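Local coordinates for outer membrane protein OMP121 (Bacteroides thetaiotaomicron, PDB 5FQ8) that is an outer membrane protein of the TonB-dependent receptor family, probably a plugged beta-barrel transporter that takes up nutrients at the cell surface, at residues K714-E719 and T808-K813; I815-D820 and R908-G913; W914-R919 and Q927-S932. All blocks are in the same frame, centred on the assembly; numbering follows the deposited sequence.

Interaction 1: K714-E719 and T808-K813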
loop_
_atom_site.group_PDB
_atom_site.type_symbol
_atom_site.label_atom_id
_atom_site.label_comp_id
_atom_site.label_asym_id
_atom_site.label_seq_id
_atom_site.Cartn_x
_atom_site.Cartn_y
_atom_site.Cartn_z
ATOM N N LYS B 714 -12.401 -20.335 -64.716
ATOM C CA LYS B 714 -12.732 -21.455 -63.845
ATOM C C LYS B 714 -11.689 -21.612 -62.752
ATOM O O LYS B 714 -12.031 -21.879 -61.597
ATOM C CB LYS B 714 -12.868 -22.736 -64.672
ATOM C CG LYS B 714 -12.967 -24.032 -63.876
ATOM C CD LYS B 714 -11.789 -24.947 -64.175
ATOM C CE LYS B 714 -11.836 -26.229 -63.351
ATOM N NZ LYS B 714 -10.572 -27.012 -63.468
ATOM N N ASP B 715 -10.422 -21.402 -63.086
ATOM C CA ASP B 715 -9.321 -21.619 -62.159
ATOM C C ASP B 715 -8.635 -20.341 -61.700
ATOM O O ASP B 715 -7.652 -20.422 -60.963
ATOM C CB ASP B 715 -8.276 -22.540 -62.796
ATOM C CG ASP B 715 -8.755 -23.954 -62.921
ATOM O OD1 ASP B 715 -9.571 -24.364 -62.085
ATOM O OD2 ASP B 715 -8.327 -24.656 -63.855
ATOM N N PHE B 716 -9.102 -19.166 -62.103
ATOM C CA PHE B 716 -8.380 -17.948 -61.763
ATOM C C PHE B 716 -9.336 -16.780 -61.646
ATOM O O PHE B 716 -10.151 -16.546 -62.542
ATOM C CB PHE B 716 -7.305 -17.623 -62.798
ATOM C CG PHE B 716 -6.591 -16.340 -62.526
ATOM C CD1 PHE B 716 -5.660 -16.260 -61.517
ATOM C CD2 PHE B 716 -6.857 -15.213 -63.266
ATOM C CE1 PHE B 716 -4.998 -15.077 -61.255
ATOM C CE2 PHE B 716 -6.201 -14.032 -63.011
ATOM C CZ PHE B 716 -5.271 -13.963 -62.005
ATOM N N SER B 717 -9.213 -16.045 -60.551
ATOM C CA SER B 717 -9.949 -14.809 -60.366
ATOM C C SER B 717 -9.013 -13.748 -59.805
ATOM O O SER B 717 -8.051 -14.048 -59.097
ATOM C CB SER B 717 -11.183 -15.010 -59.467
ATOM O OG SER B 717 -10.850 -15.449 -58.163
ATOM N N TRP B 718 -9.284 -12.505 -60.174
ATOM C CA TRP B 718 -8.530 -11.349 -59.719
ATOM C C TRP B 718 -9.527 -10.299 -59.294
ATOM O O TRP B 718 -10.364 -9.886 -60.094
ATOM C CB TRP B 718 -7.626 -10.796 -60.813
ATOM C CG TRP B 718 -6.977 -9.489 -60.452
ATOM C CD1 TRP B 718 -6.660 -9.046 -59.206
ATOM C CD2 TRP B 718 -6.575 -8.449 -61.355
ATOM N NE1 TRP B 718 -6.080 -7.809 -59.273
ATOM C CE2 TRP B 718 -6.019 -7.419 -60.582
ATOM C CE3 TRP B 718 -6.627 -8.296 -62.738
ATOM C CZ2 TRP B 718 -5.523 -6.255 -61.141
ATOM C CZ3 TRP B 718 -6.134 -7.143 -63.290
ATOM C CH2 TRP B 718 -5.589 -6.135 -62.492
ATOM N N GLU B 719 -9.455 -9.884 -58.039
ATOM C CA GLU B 719 -10.334 -8.848 -57.534
ATOM C C GLU B 719 -9.511 -7.638 -57.128
ATOM O O GLU B 719 -8.342 -7.750 -56.751
ATOM C CB GLU B 719 -11.166 -9.350 -56.358
ATOM C CG GLU B 719 -11.968 -10.602 -56.650
ATOM C CD GLU B 719 -13.073 -10.855 -55.642
ATOM O OE1 GLU B 719 -13.224 -10.047 -54.696
ATOM O OE2 GLU B 719 -13.793 -11.867 -55.807
ATOM N N THR B 808 -6.044 -6.232 -53.276
ATOM C CA THR B 808 -6.202 -7.143 -54.392
ATOM C C THR B 808 -6.246 -8.563 -53.858
ATOM O O THR B 808 -5.644 -8.862 -52.831
ATOM C CB THR B 808 -5.076 -6.976 -55.405
ATOM O OG1 THR B 808 -5.267 -7.903 -56.462
ATOM C CG2 THR B 808 -3.741 -7.231 -54.770
ATOM N N ASN B 809 -6.977 -9.436 -54.543
ATOM C CA ASN B 809 -7.112 -10.827 -54.110
ATOM C C ASN B 809 -7.099 -11.737 -55.333
ATOM O O ASN B 809 -8.013 -11.684 -56.158
ATOM C CB ASN B 809 -8.386 -11.033 -53.287
ATOM C CG ASN B 809 -8.486 -10.083 -52.098
ATOM O OD1 ASN B 809 -7.954 -10.351 -51.022
ATOM N ND2 ASN B 809 -9.186 -8.974 -52.288
ATOM N N LEU B 810 -6.068 -12.564 -55.440
ATOM C CA LEU B 810 -5.937 -13.554 -56.496
ATOM C C LEU B 810 -6.289 -14.937 -55.977
ATOM O O LEU B 810 -5.934 -15.303 -54.856
ATOM C CB LEU B 810 -4.515 -13.565 -57.032
ATOM C CG LEU B 810 -4.037 -12.151 -57.295
ATOM C CD1 LEU B 810 -2.574 -12.155 -57.562
ATOM C CD2 LEU B 810 -4.767 -11.632 -58.482
ATOM N N LYS B 811 -6.995 -15.704 -56.797
ATOM C CA LYS B 811 -7.282 -17.103 -56.511
ATOM C C LYS B 811 -6.992 -17.913 -57.762
ATOM O O LYS B 811 -7.607 -17.684 -58.804
ATOM C CB LYS B 811 -8.734 -17.302 -56.061
ATOM C CG LYS B 811 -9.150 -16.444 -54.885
ATOM C CD LYS B 811 -10.392 -16.984 -54.200
ATOM C CE LYS B 811 -10.112 -18.337 -53.557
ATOM N NZ LYS B 811 -11.277 -18.895 -52.800
ATOM N N TYR B 812 -6.049 -18.842 -57.664
ATOM C CA TYR B 812 -5.754 -19.774 -58.749
ATOM C C TYR B 812 -5.866 -21.199 -58.219
ATOM O O TYR B 812 -4.945 -21.705 -57.577
ATOM C CB TYR B 812 -4.382 -19.513 -59.349
ATOM C CG TYR B 812 -3.972 -20.558 -60.352
ATOM C CD1 TYR B 812 -4.613 -20.663 -61.572
ATOM C CD2 TYR B 812 -2.947 -21.450 -60.072
ATOM C CE1 TYR B 812 -4.248 -21.624 -62.489
ATOM C CE2 TYR B 812 -2.572 -22.412 -60.979
ATOM C CZ TYR B 812 -3.225 -22.496 -62.187
ATOM O OH TYR B 812 -2.857 -23.457 -63.100
ATOM N N LYS B 813 -6.987 -21.849 -58.516
ATOM C CA LYS B 813 -7.245 -23.209 -58.062
ATOM C C LYS B 813 -7.255 -23.254 -56.545
ATOM O O LYS B 813 -8.230 -22.841 -55.914
ATOM C CB LYS B 813 -6.207 -24.196 -58.609
ATOM C CG LYS B 813 -6.441 -24.655 -60.023
ATOM C CD LYS B 813 -5.164 -25.224 -60.618
ATOM C CE LYS B 813 -5.430 -26.220 -61.754
ATOM N NZ LYS B 813 -5.988 -25.588 -62.972
HETATM O O HOH W 1 -10.317 -13.382 -56.427
#
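Asp715 OD2 is gripped by two lysines. Lys813 NZ reaches it across the contact at 2.7 Å in a salt bridge. This ammonium sits above the carboxylate plane. Lys714 NZ adds weak bonds to both carboxylate oxygens, forming a three-residue charge network. A bend in Lys813 (chi4 69°) turns NZ back onto the acid.

Beyond this cluster the two segments run as antiparallel neighbours. Ser717 and Lys811 form one hydrogen-bonded pair and Glu719 and Asn809 another. Phe716, Trp718, Leu810 and Tyr812 project from one face of the sheet, probably the outside of the barrel. With CG opposite its own backbone N (chi1 172°), the Trp718 indole lies beside the Leu810 side chain, whose CD2 methyl approaches indole CD1. Trp718 NE1 donates to Thr808 OG1 at 2.9 Å with an N-H...O angle of 130°, and the hydroxyl lies in the indole plane at its edge. Phe716 and Tyr812 cross at about a right angle, with Phe716 CD1 4.1 Å from Tyr812 CB.

Ser717, Lys811, Asn809 and Glu719 point to the other face. A water there bonds Ser717 OG at 2.8 Å and donates to Asn809 O at 2.9 Å. Asn809 O also accepts from Glu719 N. Ile711 and Pro710 of the preceding strand pack on Trp718.

The contact thus joins two beta hairpins near their turns. At the turn end the ion pairs sit beside the last backbone bond, from Lys813 N to Asp715 O. Aromatic and aliphatic groups cover one face, and the indole N-H is satisfied by a neighbouring strand.

Interaction 2: I815-D820 and R908-G913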
loop_
_atom_site.group_PDB
_atom_site.type_symbol
_atom_site.label_atom_id
_atom_site.label_comp_id
_atom_site.label_asym_id
_atom_site.label_seq_id
_atom_site.Cartn_x
_atom_site.Cartn_y
_atom_site.Cartn_z
ATOM N N ILE B 815 -4.682 -21.913 -54.583
ATOM C CA ILE B 815 -3.832 -20.870 -54.030
ATOM C C ILE B 815 -4.625 -19.580 -53.897
ATOM O O ILE B 815 -5.513 -19.296 -54.701
ATOM C CB ILE B 815 -2.585 -20.684 -54.909
ATOM C CG1 ILE B 815 -1.782 -21.968 -54.930
ATOM C CG2 ILE B 815 -1.707 -19.567 -54.404
ATOM C CD1 ILE B 815 -1.805 -22.626 -56.234
ATOM N N SER B 816 -4.339 -18.828 -52.837
ATOM C CA SER B 816 -4.926 -17.514 -52.611
ATOM C C SER B 816 -3.811 -16.511 -52.358
ATOM O O SER B 816 -2.737 -16.871 -51.880
ATOM C CB SER B 816 -5.888 -17.527 -51.434
ATOM O OG SER B 816 -6.357 -18.838 -51.191
ATOM N N LEU B 817 -4.047 -15.259 -52.718
ATOM C CA LEU B 817 -3.120 -14.196 -52.365
ATOM C C LEU B 817 -3.894 -12.929 -52.077
ATOM O O LEU B 817 -4.826 -12.583 -52.800
ATOM C CB LEU B 817 -2.101 -13.931 -53.457
ATOM C CG LEU B 817 -0.963 -13.031 -53.019
ATOM C CD1 LEU B 817 -0.292 -13.674 -51.866
ATOM C CD2 LEU B 817 0.006 -12.897 -54.134
ATOM N N GLY B 818 -3.507 -12.252 -51.011
ATOM C CA GLY B 818 -4.144 -11.012 -50.625
ATOM C C GLY B 818 -3.118 -9.972 -50.256
ATOM O O GLY B 818 -2.160 -10.258 -49.541
ATOM N N ILE B 819 -3.292 -8.763 -50.766
ATOM C CA ILE B 819 -2.341 -7.686 -50.551
ATOM C C ILE B 819 -3.142 -6.438 -50.258
ATOM O O ILE B 819 -3.905 -5.981 -51.114
ATOM C CB ILE B 819 -1.433 -7.462 -51.766
ATOM C CG1 ILE B 819 -0.650 -8.725 -52.062
ATOM C CG2 ILE B 819 -0.461 -6.380 -51.468
ATOM C CD1 ILE B 819 0.387 -8.551 -53.114
ATOM N N ASP B 820 -2.991 -5.893 -49.057
ATOM C CA ASP B 820 -3.729 -4.705 -48.664
ATOM C C ASP B 820 -2.772 -3.578 -48.310
ATOM O O ASP B 820 -1.758 -3.798 -47.643
ATOM C CB ASP B 820 -4.653 -5.020 -47.505
ATOM C CG ASP B 820 -5.487 -6.217 -47.770
ATOM O OD1 ASP B 820 -4.934 -7.326 -47.722
ATOM O OD2 ASP B 820 -6.686 -6.051 -48.047
ATOM N N ARG B 908 -0.081 -3.190 -45.264
ATOM C CA ARG B 908 -0.744 -3.636 -44.045
ATOM C C ARG B 908 -0.595 -5.137 -43.844
ATOM O O ARG B 908 -0.092 -5.584 -42.816
ATOM C CB ARG B 908 -2.213 -3.238 -44.108
ATOM C CG ARG B 908 -2.974 -3.376 -42.823
ATOM C CD ARG B 908 -3.030 -2.067 -42.077
ATOM N NE ARG B 908 -1.994 -2.027 -41.065
ATOM C CZ ARG B 908 -1.759 -1.003 -40.272
ATOM N NH1 ARG B 908 -2.489 0.088 -40.364
ATOM N NH2 ARG B 908 -0.780 -1.083 -39.399
ATOM N N SER B 909 -1.016 -5.935 -44.827
ATOM C CA SER B 909 -0.976 -7.388 -44.709
ATOM C C SER B 909 -0.755 -8.042 -46.062
ATOM O O SER B 909 -1.144 -7.507 -47.100
ATOM C CB SER B 909 -2.270 -7.923 -44.115
ATOM O OG SER B 909 -3.355 -7.633 -44.970
ATOM N N VAL B 910 -0.145 -9.222 -46.035
ATOM C CA VAL B 910 -0.057 -10.106 -47.196
ATOM C C VAL B 910 -0.301 -11.537 -46.732
ATOM O O VAL B 910 0.403 -12.031 -45.848
ATOM C CB VAL B 910 1.306 -9.999 -47.900
ATOM C CG1 VAL B 910 1.407 -11.035 -48.991
ATOM C CG2 VAL B 910 1.498 -8.631 -48.471
ATOM N N VAL B 911 -1.278 -12.216 -47.334
ATOM C CA VAL B 911 -1.639 -13.582 -46.953
ATOM C C VAL B 911 -1.548 -14.506 -48.166
ATOM O O VAL B 911 -2.260 -14.307 -49.153
ATOM C CB VAL B 911 -3.049 -13.649 -46.351
ATOM C CG1 VAL B 911 -3.236 -14.969 -45.681
ATOM C CG2 VAL B 911 -3.254 -12.543 -45.378
ATOM N N LEU B 912 -0.716 -15.538 -48.072
ATOM C CA LEU B 912 -0.575 -16.550 -49.113
ATOM C C LEU B 912 -1.154 -17.858 -48.592
ATOM O O LEU B 912 -0.570 -18.496 -47.713
ATOM C CB LEU B 912 0.887 -16.722 -49.518
ATOM C CG LEU B 912 1.162 -17.807 -50.555
ATOM C CD1 LEU B 912 0.332 -17.531 -51.750
ATOM C CD2 LEU B 912 2.606 -17.880 -50.957
ATOM N N GLY B 913 -2.284 -18.264 -49.138
ATOM C CA GLY B 913 -2.980 -19.457 -48.678
ATOM C C GLY B 913 -2.952 -20.572 -49.705
ATOM O O GLY B 913 -3.126 -20.327 -50.900
#
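Strand residues 815-820 and 908-913 meet as antiparallel neighbours, their axes 4.7 Å apart at the closest point and 178° apart in direction. They are adjacent staves of the transmembrane beta barrel of a TonB-dependent receptor. Ser816 with Gly913, Gly818 with Val911 and Asp820 with Ser909 are the hydrogen-bonded pairs. Leu817 with Leu912 and Ile819 with Val910 are the non-hydrogen-bonded pairs between them.

The side chains divide by face. Leu817, Ile819, Val910 and Leu912 make an apolar face. A bound detergent molecule, C8E, lies close to the side chain of Val910, which fits an outer surface turned to lipid. Leu817 and Leu912 cross at a slant, with their CD1 methyls 3.9 Å apart. Both leucines hold CG on the far side of CB from the backbone N (chi1 -169° and 177°), and the next torsion, alike in both, swings CD1 toward the partner strand. Ile815 joins at the strand end, where its CG2 lies 3.9 Å from Leu912 CD1. Ile819 and Val910 lie side by side and point the same way, CG1 of the isoleucine facing CG2 of the valine at 4.2 Å.

The other face is more polar. It carries Ser816, Val911, Ser909 and Asp820, with Gly818 and Gly913 adding no side chain. Lys67 of the plug domain approaches here. Lys67 NZ makes a weak hydrogen bond with Ser909 OG and lies at long range from Asp820 OD2, a weak ion pair. This face therefore probably lines the barrel interior. Arg908 sends its guanidinium away from the contact to salt bridges with Glu952 and Asp822. In the backbone beside it, Asp820 N donates almost straight to Ser909 O at 3.1 Å.

Interaction 3: W914-R919 and Q927-S932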
loop_
_atom_site.group_PDB
_atom_site.type_symbol
_atom_site.label_atom_id
_atom_site.label_comp_id
_atom_site.label_asym_id
_atom_site.label_seq_id
_atom_site.Cartn_x
_atom_site.Cartn_y
_atom_site.Cartn_z
ATOM N N TRP B 914 -2.735 -21.798 -49.230
ATOM C CA TRP B 914 -2.800 -22.990 -50.073
ATOM C C TRP B 914 -3.778 -24.009 -49.495
ATOM O O TRP B 914 -3.429 -24.769 -48.595
ATOM C CB TRP B 914 -1.433 -23.623 -50.247
ATOM C CG TRP B 914 -1.493 -24.809 -51.131
ATOM C CD1 TRP B 914 -2.468 -25.107 -52.024
ATOM C CD2 TRP B 914 -0.546 -25.875 -51.203
ATOM N NE1 TRP B 914 -2.192 -26.287 -52.650
ATOM C CE2 TRP B 914 -1.012 -26.780 -52.167
ATOM C CE3 TRP B 914 0.653 -26.150 -50.544
ATOM C CZ2 TRP B 914 -0.322 -27.940 -52.495
ATOM C CZ3 TRP B 914 1.336 -27.307 -50.868
ATOM C CH2 TRP B 914 0.847 -28.184 -51.834
ATOM N N ASP B 915 -4.988 -24.049 -50.040
ATOM C CA ASP B 915 -5.952 -25.095 -49.719
ATOM C C ASP B 915 -5.573 -26.372 -50.469
ATOM O O ASP B 915 -5.543 -26.377 -51.700
ATOM C CB ASP B 915 -7.350 -24.631 -50.117
ATOM C CG ASP B 915 -8.355 -24.785 -49.014
ATOM O OD1 ASP B 915 -8.359 -25.845 -48.349
ATOM O OD2 ASP B 915 -9.149 -23.838 -48.819
ATOM N N LEU B 916 -5.282 -27.453 -49.747
ATOM C CA LEU B 916 -4.856 -28.685 -50.409
ATOM C C LEU B 916 -6.020 -29.328 -51.163
ATOM O O LEU B 916 -7.157 -29.309 -50.688
ATOM C CB LEU B 916 -4.293 -29.690 -49.409
ATOM C CG LEU B 916 -3.035 -29.355 -48.612
ATOM C CD1 LEU B 916 -2.448 -30.625 -48.085
ATOM C CD2 LEU B 916 -2.027 -28.637 -49.455
ATOM N N PRO B 917 -5.759 -29.920 -52.323
ATOM C CA PRO B 917 -6.822 -30.579 -53.089
ATOM C C PRO B 917 -7.461 -31.725 -52.324
ATOM O O PRO B 917 -6.773 -32.600 -51.795
ATOM C CB PRO B 917 -6.079 -31.093 -54.322
ATOM C CG PRO B 917 -4.670 -31.279 -53.838
ATOM C CD PRO B 917 -4.445 -30.100 -52.956
ATOM N N LYS B 918 -8.795 -31.739 -52.321
ATOM C CA LYS B 918 -9.547 -32.738 -51.576
ATOM C C LYS B 918 -9.146 -34.161 -51.930
ATOM O O LYS B 918 -9.397 -35.079 -51.144
ATOM C CB LYS B 918 -11.043 -32.545 -51.816
ATOM C CG LYS B 918 -11.804 -31.919 -50.652
ATOM C CD LYS B 918 -11.206 -30.575 -50.199
ATOM C CE LYS B 918 -11.987 -29.976 -49.029
ATOM N NZ LYS B 918 -11.510 -28.622 -48.649
ATOM N N ARG B 919 -8.513 -34.365 -53.082
ATOM C CA ARG B 919 -8.155 -35.713 -53.503
ATOM C C ARG B 919 -6.993 -36.257 -52.689
ATOM O O ARG B 919 -6.963 -37.447 -52.368
ATOM C CB ARG B 919 -7.814 -35.723 -54.992
ATOM C CG ARG B 919 -8.971 -35.358 -55.916
ATOM C CD ARG B 919 -8.462 -34.586 -57.124
ATOM N NE ARG B 919 -8.387 -33.150 -56.855
ATOM C CZ ARG B 919 -7.554 -32.308 -57.463
ATOM N NH1 ARG B 919 -6.700 -32.755 -58.372
ATOM N NH2 ARG B 919 -7.566 -31.017 -57.155
ATOM N N GLN B 927 -10.577 -33.654 -43.417
ATOM C CA GLN B 927 -11.583 -33.157 -44.344
ATOM C C GLN B 927 -11.072 -32.024 -45.219
ATOM O O GLN B 927 -11.523 -31.870 -46.354
ATOM C CB GLN B 927 -12.803 -32.694 -43.561
ATOM C CG GLN B 927 -13.468 -33.819 -42.851
ATOM C CD GLN B 927 -14.161 -34.745 -43.814
ATOM O OE1 GLN B 927 -14.986 -34.312 -44.612
ATOM N NE2 GLN B 927 -13.813 -36.025 -43.768
ATOM N N ALA B 928 -10.169 -31.204 -44.695
ATOM C CA ALA B 928 -9.552 -30.106 -45.422
ATOM C C ALA B 928 -8.198 -29.856 -44.797
ATOM O O ALA B 928 -7.956 -30.247 -43.660
ATOM C CB ALA B 928 -10.400 -28.839 -45.378
ATOM N N VAL B 929 -7.302 -29.255 -45.564
ATOM C CA VAL B 929 -6.000 -28.833 -45.065
ATOM C C VAL B 929 -5.607 -27.574 -45.815
ATOM O O VAL B 929 -5.558 -27.583 -47.047
ATOM C CB VAL B 929 -4.913 -29.905 -45.244
ATOM C CG1 VAL B 929 -3.570 -29.303 -44.937
ATOM C CG2 VAL B 929 -5.154 -31.070 -44.350
ATOM N N LYS B 930 -5.331 -26.491 -45.090
ATOM C CA LYS B 930 -4.869 -25.250 -45.701
ATOM C C LYS B 930 -3.621 -24.784 -44.978
ATOM O O LYS B 930 -3.690 -24.398 -43.813
ATOM C CB LYS B 930 -5.938 -24.162 -45.671
ATOM C CG LYS B 930 -5.467 -22.872 -46.327
ATOM C CD LYS B 930 -6.448 -21.724 -46.201
ATOM C CE LYS B 930 -7.516 -21.768 -47.256
ATOM N NZ LYS B 930 -8.072 -20.427 -47.546
ATOM N N VAL B 931 -2.494 -24.835 -45.643
ATOM C CA VAL B 931 -1.303 -24.152 -45.162
ATOM C C VAL B 931 -1.411 -22.689 -45.560
ATOM O O VAL B 931 -2.074 -22.349 -46.542
ATOM C CB VAL B 931 -0.034 -24.818 -45.724
ATOM C CG1 VAL B 931 1.198 -24.078 -45.296
ATOM C CG2 VAL B 931 0.059 -26.216 -45.225
ATOM N N SER B 932 -0.796 -21.810 -44.773
ATOM C CA SER B 932 -0.930 -20.375 -44.970
ATOM C C SER B 932 0.337 -19.687 -44.509
ATOM O O SER B 932 0.796 -19.927 -43.397
ATOM C CB SER B 932 -2.121 -19.825 -44.192
ATOM O OG SER B 932 -2.452 -18.540 -44.655
HETATM O O HOH W 2 -8.483 -29.170 -48.375
#
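Trp914 opens the contact with a nearly straight bond from its N to Val931 O, 2.8 Å long with an N-H...O angle of 172°. The return bond, from Val931 N to Trp914 O, is weak. The indole of Trp914 leads away from the partner strand. Leu916 CD2 covers one face of this ring, 3.4 Å above its centre.

Asp915 pairs with Lys930 on the opposite face of the sheet. Asp915 OD2 and Lys930 NZ are 3.8 Å apart, a long salt bridge, and a bend at chi3 of Lys930 carries its CE and NZ over toward that oxygen. Replacing Asp915 by alanine would remove the carboxylate, which is likely to leave Lys930 without this nearby negative charge and a bridging water without one weak acceptor.

Leu916 makes the last backbone bond of the pair, from its N to Val929 O at 2.7 Å, with the donor almost in line with the carbonyl. Its side chain runs beside that of Val929, with Leu916 CD1 3.6 Å from Val929 CG1.

Lys918 is bent at chi2, which brings its chain back beside Gln927 and Ala928. Its NZ donates to the bridging water at 3.1 Å. The same water donates to Leu916 O at 2.7 Å and weakly to Asp915 OD1, and it accepts from Val929 N.

The two strands part at this end of the hairpin. Direct backbone pairing stops at Leu916, and the water takes over as a four-bonded bridge. It satisfies the amide of Val929 and links the departing chain to its partner.

Overall arrangement
All three contacts join neighbouring antiparallel strands of the barrel wall, and they come in series along the chain. Interaction 1 pairs strands 716-731 and 802-812. Interaction 2 pairs 815-825 and 899-915. Interaction 3 pairs 899-915 and 928-941. The centres of interactions 1 and 2 are 12 Å apart, and strands 802-812 and 815-825 zip them together through backbone bonds such as Leu810 with Leu817. Interaction 3 lies about 16 Å from each of the others, centre to centre. It shares strand 899-915 with interaction 2 and meets it at Ser932. Together they trace five consecutive staves. Strand 928-941 then pairs with the final strand, 973-983, which closes the barrel against 177-188.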